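Local atomic coordinates of diaminopimelate decarboxylase (Methanocaldococcus jannaschii, PDB entry 1TWI), a protein that catalyses the pyridoxal-phosphate-dependent decarboxylation of meso-diaminopimelate to L-lysine, the last step of lysine biosynthesis by the diaminopimelate pathway. Residues A[337-351]-A[368-382]. Numbering follows the deposited sequence.
Sequences HHIINCKVKNEKEVV and RELDKVEVGDVLAIF
Two antiparallel ladders of the C-terminal beta domain meet here: 339-341 pairs with 378-382, and 348-351 with 368-371. Between them, D377 OD2 accepts three bonds, tying its own turn to the end of strand 339-341 and to the loop that follows. N341 ND2 comes to D377 OD2 from above the carboxylate plane (3.0 Å), and K345 NZ takes the syn lone pair of the same OD2 (2.7 Å); the third donor is E374 N, across the type II turn 374-377. With CG anti to its backbone N (chi1 -168°), N341 can also give ND2 to D371 O, while its OD1 closes an Asx turn on K343 N. A lysine suits position 345 because its chain, bent at chi2 and chi4, lets one ammonium form salt bridges with D377 OD2 and E374 OE1 and a hydrogen bond to K372 O. D371 OD2 receives K345 N at 2.6 Å in a nearly straight bond. Where the first ladder ends, flat H338 presents its edge to the F382 face, T-shaped with planes at 83°. H337 ND1 donates to F382 O at 2.9 Å, and the R368 guanidinium grips H337 O end-on through NH1 and NH2. H337 adjoins R329, which lines the bound-lysine pocket. Both ladders belong to the beta domain accompanying the TIM-like barrel in class-II decarboxylases.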
loop_
_atom_site.group_PDB
_atom_site.type_symbol
_atom_site.label_atom_id
_atom_site.label_comp_id
_atom_site.label_asym_id
_atom_site.label_seq_id
_atom_site.Cartn_x
_atom_site.Cartn_y
_atom_site.Cartn_z
ATOM N N HIS A 337 -0.780 -16.939 1.502
ATOM C CA HIS A 337 0.643 -17.261 1.554
ATOM C C HIS A 337 0.785 -18.383 2.597
ATOM O O HIS A 337 0.135 -18.339 3.612
ATOM C CB HIS A 337 1.538 -16.105 2.017
ATOM C CG HIS A 337 1.629 -14.986 1.026
ATOM N ND1 HIS A 337 2.729 -14.790 0.210
ATOM C CD2 HIS A 337 0.743 -14.011 0.714
ATOM C CE1 HIS A 337 2.511 -13.735 -0.561
ATOM N NE2 HIS A 337 1.311 -13.247 -0.276
ATOM N N HIS A 338 1.599 -19.384 2.298
ATOM C CA HIS A 338 1.891 -20.487 3.212
ATOM C C HIS A 338 2.744 -19.901 4.382
ATOM O O HIS A 338 3.606 -19.064 4.180
ATOM C CB HIS A 338 2.692 -21.542 2.448
ATOM C CG HIS A 338 2.916 -22.784 3.235
ATOM N ND1 HIS A 338 4.167 -23.358 3.383
ATOM C CD2 HIS A 338 2.058 -23.548 3.954
ATOM C CE1 HIS A 338 4.069 -24.432 4.156
ATOM N NE2 HIS A 338 2.801 -24.564 4.522
ATOM N N ILE A 339 2.477 -20.338 5.597
ATOM C CA ILE A 339 3.176 -19.828 6.764
ATOM C C ILE A 339 3.544 -21.010 7.663
ATOM O O ILE A 339 2.721 -21.894 7.857
ATOM C CB ILE A 339 2.243 -18.870 7.576
ATOM C CG1 ILE A 339 1.889 -17.638 6.715
ATOM C CG2 ILE A 339 2.915 -18.395 8.909
ATOM C CD1 ILE A 339 0.719 -16.799 7.291
ATOM N N ILE A 340 4.762 -21.016 8.212
ATOM C CA ILE A 340 5.199 -22.066 9.134
ATOM C C ILE A 340 5.973 -21.469 10.323
ATOM O O ILE A 340 6.410 -20.303 10.321
ATOM C CB ILE A 340 6.210 -23.050 8.485
ATOM C CG1 ILE A 340 7.514 -22.290 8.174
ATOM C CG2 ILE A 340 5.625 -23.696 7.158
ATOM C CD1 ILE A 340 8.586 -23.203 7.516
ATOM N N ASN A 341 6.146 -22.300 11.342
ATOM C CA ASN A 341 6.969 -21.936 12.473
ATOM C C ASN A 341 8.338 -22.395 11.968
ATOM O O ASN A 341 8.452 -23.460 11.360
ATOM C CB ASN A 341 6.604 -22.777 13.694
ATOM C CG ASN A 341 7.222 -22.238 14.977
ATOM O OD1 ASN A 341 8.372 -21.747 14.979
ATOM N ND2 ASN A 341 6.472 -22.340 16.075
ATOM N N CYS A 342 9.377 -21.605 12.180
ATOM C CA CYS A 342 10.716 -22.043 11.771
ATOM C C CYS A 342 11.249 -23.175 12.637
ATOM O O CYS A 342 12.266 -23.752 12.301
ATOM C CB CYS A 342 11.720 -20.884 11.858
ATOM S SG CYS A 342 11.466 -19.710 10.456
ATOM N N LYS A 343 10.574 -23.475 13.750
ATOM C CA LYS A 343 11.021 -24.543 14.653
ATOM C C LYS A 343 9.983 -25.648 14.689
ATOM O O LYS A 343 8.818 -25.376 14.952
ATOM C CB LYS A 343 11.184 -24.022 16.091
ATOM C CG LYS A 343 11.734 -25.072 17.119
ATOM C CD LYS A 343 13.210 -25.512 16.845
ATOM C CE LYS A 343 13.627 -26.760 17.713
ATOM N NZ LYS A 343 12.961 -28.012 17.173
ATOM N N VAL A 344 10.417 -26.885 14.454
ATOM C CA VAL A 344 9.515 -28.031 14.513
ATOM C C VAL A 344 9.249 -28.290 15.992
ATOM O O VAL A 344 10.179 -28.203 16.839
ATOM C CB VAL A 344 10.192 -29.273 13.918
ATOM C CG1 VAL A 344 9.450 -30.550 14.359
ATOM C CG2 VAL A 344 10.216 -29.127 12.409
ATOM N N LYS A 345 7.985 -28.560 16.321
ATOM C CA LYS A 345 7.596 -28.815 17.710
ATOM C C LYS A 345 6.899 -30.206 17.778
ATOM O O LYS A 345 6.578 -30.803 16.750
ATOM C CB LYS A 345 6.592 -27.748 18.156
ATOM C CG LYS A 345 7.070 -26.266 18.057
ATOM C CD LYS A 345 8.256 -25.990 19.013
ATOM C CE LYS A 345 8.533 -24.432 19.143
ATOM N NZ LYS A 345 7.378 -23.633 19.734
ATOM N N ASN A 346 6.619 -30.699 18.973
ATOM C CA ASN A 346 5.964 -32.008 19.071
ATOM C C ASN A 346 4.484 -31.828 19.320
ATOM O O ASN A 346 3.816 -32.709 19.832
ATOM C CB ASN A 346 6.602 -32.838 20.174
ATOM C CG ASN A 346 8.007 -33.270 19.802
ATOM O OD1 ASN A 346 8.240 -33.842 18.718
ATOM N ND2 ASN A 346 8.969 -32.987 20.698
ATOM N N GLU A 347 3.978 -30.667 18.927
ATOM C CA GLU A 347 2.585 -30.336 19.095
ATOM C C GLU A 347 2.233 -29.350 17.988
ATOM O O GLU A 347 3.091 -28.543 17.625
ATOM C CB GLU A 347 2.372 -29.670 20.475
ATOM C CG GLU A 347 0.928 -29.340 20.733
ATOM C CD GLU A 347 0.676 -28.706 22.105
ATOM O OE1 GLU A 347 -0.403 -28.091 22.283
ATOM O OE2 GLU A 347 1.537 -28.811 22.994
ATOM N N LYS A 348 1.004 -29.418 17.466
ATOM C CA LYS A 348 0.530 -28.496 16.433
ATOM C C LYS A 348 -0.765 -27.863 16.921
ATOM O O LYS A 348 -1.408 -28.377 17.819
ATOM C CB LYS A 348 0.293 -29.231 15.127
ATOM C CG LYS A 348 1.555 -29.784 14.500
ATOM C CD LYS A 348 1.110 -30.463 13.173
ATOM C CE LYS A 348 2.181 -31.395 12.577
ATOM N NZ LYS A 348 3.535 -30.710 12.465
ATOM N N GLU A 349 -1.146 -26.731 16.365
ATOM C CA GLU A 349 -2.348 -26.065 16.817
ATOM C C GLU A 349 -2.783 -25.149 15.687
ATOM O O GLU A 349 -1.974 -24.795 14.803
ATOM C CB GLU A 349 -2.087 -25.243 18.104
ATOM C CG GLU A 349 -0.955 -24.264 17.946
ATOM C CD GLU A 349 -0.808 -23.251 19.096
ATOM O OE1 GLU A 349 0.221 -22.502 19.062
ATOM O OE2 GLU A 349 -1.699 -23.189 19.995
ATOM N N VAL A 350 -4.047 -24.759 15.717
ATOM C CA VAL A 350 -4.600 -23.896 14.679
ATOM C C VAL A 350 -4.651 -22.492 15.245
ATOM O O VAL A 350 -5.189 -22.290 16.336
ATOM C CB VAL A 350 -6.043 -24.339 14.289
ATOM C CG1 VAL A 350 -6.659 -23.351 13.322
ATOM C CG2 VAL A 350 -5.988 -25.737 13.661
ATOM N N VAL A 351 -4.077 -21.536 14.514
ATOM C CA VAL A 351 -4.037 -20.142 14.955
ATOM C C VAL A 351 -4.186 -19.189 13.766
ATOM O O VAL A 351 -4.056 -19.608 12.619
ATOM C CB VAL A 351 -2.665 -19.760 15.633
ATOM C CG1 VAL A 351 -2.396 -20.584 16.885
ATOM C CG2 VAL A 351 -1.521 -19.949 14.626
ATOM N N ARG A 368 -4.668 -21.303 10.559
ATOM C CA ARG A 368 -3.565 -22.055 10.016
ATOM C C ARG A 368 -3.040 -23.068 11.012
ATOM O O ARG A 368 -2.876 -22.766 12.192
ATOM C CB ARG A 368 -2.422 -21.095 9.648
ATOM C CG ARG A 368 -2.869 -20.022 8.645
ATOM C CD ARG A 368 -3.329 -20.623 7.253
ATOM N NE ARG A 368 -3.409 -19.528 6.293
ATOM C CZ ARG A 368 -2.388 -19.073 5.563
ATOM N NH1 ARG A 368 -1.187 -19.632 5.664
ATOM N NH2 ARG A 368 -2.574 -18.046 4.732
ATOM N N GLU A 369 -2.724 -24.262 10.538
ATOM C CA GLU A 369 -2.154 -25.265 11.433
ATOM C C GLU A 369 -0.662 -25.049 11.437
ATOM O O GLU A 369 0.010 -25.141 10.396
ATOM C CB GLU A 369 -2.435 -26.696 10.961
ATOM C CG GLU A 369 -1.853 -27.730 11.912
ATOM C CD GLU A 369 -2.308 -29.193 11.616
ATOM O OE1 GLU A 369 -1.957 -29.745 10.560
ATOM O OE2 GLU A 369 -3.017 -29.772 12.452
ATOM N N LEU A 370 -0.108 -24.778 12.602
ATOM C CA LEU A 370 1.332 -24.580 12.655
ATOM C C LEU A 370 1.909 -25.372 13.841
ATOM O O LEU A 370 1.178 -25.675 14.781
ATOM C CB LEU A 370 1.669 -23.089 12.913
ATOM C CG LEU A 370 1.039 -21.951 12.118
ATOM C CD1 LEU A 370 1.884 -20.752 12.412
ATOM C CD2 LEU A 370 0.932 -22.201 10.663
ATOM N N ASP A 371 3.197 -25.668 13.803
ATOM C CA ASP A 371 3.835 -26.257 14.988
ATOM C C ASP A 371 3.649 -25.208 16.085
ATOM O O ASP A 371 3.803 -23.994 15.846
ATOM C CB ASP A 371 5.324 -26.530 14.768
ATOM C CG ASP A 371 5.564 -27.782 13.901
ATOM O OD1 ASP A 371 5.040 -27.780 12.773
ATOM O OD2 ASP A 371 6.258 -28.755 14.337
ATOM N N LYS A 372 3.338 -25.712 17.284
ATOM C CA LYS A 372 3.027 -24.939 18.483
ATOM C C LYS A 372 3.838 -23.642 18.578
ATOM O O LYS A 372 5.056 -23.677 18.685
ATOM C CB LYS A 372 3.284 -25.804 19.717
ATOM C CG LYS A 372 2.852 -25.174 21.029
ATOM C CD LYS A 372 1.384 -25.325 21.253
ATOM C CE LYS A 372 0.969 -24.951 22.684
ATOM N NZ LYS A 372 1.292 -23.511 23.004
ATOM N N VAL A 373 3.128 -22.521 18.579
ATOM C CA VAL A 373 3.782 -21.212 18.628
ATOM C C VAL A 373 4.048 -20.685 20.046
ATOM O O VAL A 373 3.169 -20.717 20.902
ATOM C CB VAL A 373 2.955 -20.165 17.807
ATOM C CG1 VAL A 373 3.669 -18.801 17.842
ATOM C CG2 VAL A 373 2.796 -20.629 16.349
ATOM N N GLU A 374 5.296 -20.280 20.300
ATOM C CA GLU A 374 5.684 -19.683 21.580
ATOM C C GLU A 374 6.242 -18.278 21.315
ATOM O O GLU A 374 6.730 -18.002 20.233
ATOM C CB GLU A 374 6.724 -20.574 22.270
ATOM C CG GLU A 374 6.122 -22.001 22.479
ATOM C CD GLU A 374 7.137 -23.052 22.880
ATOM O OE1 GLU A 374 7.083 -24.238 22.374
ATOM O OE2 GLU A 374 7.979 -22.690 23.734
ATOM N N VAL A 375 6.125 -17.387 22.287
ATOM C CA VAL A 375 6.686 -16.030 22.126
ATOM C C VAL A 375 8.143 -16.243 21.869
ATOM O O VAL A 375 8.788 -17.069 22.552
ATOM C CB VAL A 375 6.499 -15.197 23.434
ATOM C CG1 VAL A 375 7.394 -13.908 23.416
ATOM C CG2 VAL A 375 5.020 -14.836 23.586
ATOM N N GLY A 376 8.695 -15.530 20.885
ATOM C CA GLY A 376 10.116 -15.677 20.600
ATOM C C GLY A 376 10.360 -16.567 19.392
ATOM O O GLY A 376 11.452 -16.583 18.806
ATOM N N ASP A 377 9.348 -17.348 19.007
ATOM C CA ASP A 377 9.525 -18.178 17.820
ATOM C C ASP A 377 9.530 -17.209 16.632
ATOM O O ASP A 377 9.071 -16.073 16.738
ATOM C CB ASP A 377 8.329 -19.138 17.651
ATOM C CG ASP A 377 8.439 -20.376 18.542
ATOM O OD1 ASP A 377 9.543 -20.588 19.107
ATOM O OD2 ASP A 377 7.432 -21.136 18.636
ATOM N N VAL A 378 10.043 -17.694 15.516
ATOM C CA VAL A 378 10.122 -16.925 14.274
ATOM C C VAL A 378 9.222 -17.654 13.268
ATOM O O VAL A 378 9.368 -18.880 13.098
ATOM C CB VAL A 378 11.567 -16.930 13.754
ATOM C CG1 VAL A 378 11.648 -16.181 12.376
ATOM C CG2 VAL A 378 12.526 -16.221 14.823
ATOM N N LEU A 379 8.279 -16.934 12.654
ATOM C CA LEU A 379 7.441 -17.553 11.654
ATOM C C LEU A 379 7.990 -17.124 10.283
ATOM O O LEU A 379 8.539 -16.017 10.162
ATOM C CB LEU A 379 5.983 -17.071 11.746
ATOM C CG LEU A 379 5.258 -17.186 13.085
ATOM C CD1 LEU A 379 3.790 -16.843 12.847
ATOM C CD2 LEU A 379 5.360 -18.656 13.616
ATOM N N ALA A 380 7.867 -17.991 9.269
ATOM C CA ALA A 380 8.277 -17.647 7.916
ATOM C C ALA A 380 7.014 -17.601 7.022
ATOM O O ALA A 380 6.191 -18.573 6.975
ATOM C CB ALA A 380 9.267 -18.695 7.372
ATOM N N ILE A 381 6.864 -16.499 6.297
ATOM C CA ILE A 381 5.734 -16.350 5.385
ATOM C C ILE A 381 6.372 -16.555 4.032
ATOM O O ILE A 381 7.272 -15.799 3.604
ATOM C CB ILE A 381 5.140 -14.918 5.505
ATOM C CG1 ILE A 381 4.620 -14.705 6.947
ATOM C CG2 ILE A 381 3.954 -14.730 4.486
ATOM C CD1 ILE A 381 4.517 -13.120 7.325
ATOM N N PHE A 382 5.899 -17.577 3.329
ATOM C CA PHE A 382 6.450 -17.931 2.022
ATOM C C PHE A 382 6.025 -17.091 0.831
ATOM O O PHE A 382 4.969 -16.486 0.828
ATOM C CB PHE A 382 6.043 -19.358 1.629
ATOM C CG PHE A 382 6.845 -20.453 2.307
ATOM C CD1 PHE A 382 7.240 -20.321 3.648
ATOM C CD2 PHE A 382 7.128 -21.627 1.627
ATOM C CE1 PHE A 382 7.902 -21.376 4.295
ATOM C CE2 PHE A 382 7.796 -22.714 2.256
ATOM C CZ PHE A 382 8.175 -22.576 3.590
HETATM O O HOH W 1 0.179 -21.943 7.060
HETATM O O HOH W 2 2.517 -24.604 8.954
HETATM O O HOH W 3 10.762 -20.513 15.522
HETATM O O HOH W 4 4.617 -24.785 11.316
HETATM O O HOH W 5 7.178 -26.092 11.278
HETATM O O HOH W 6 0.546 -21.387 21.414
#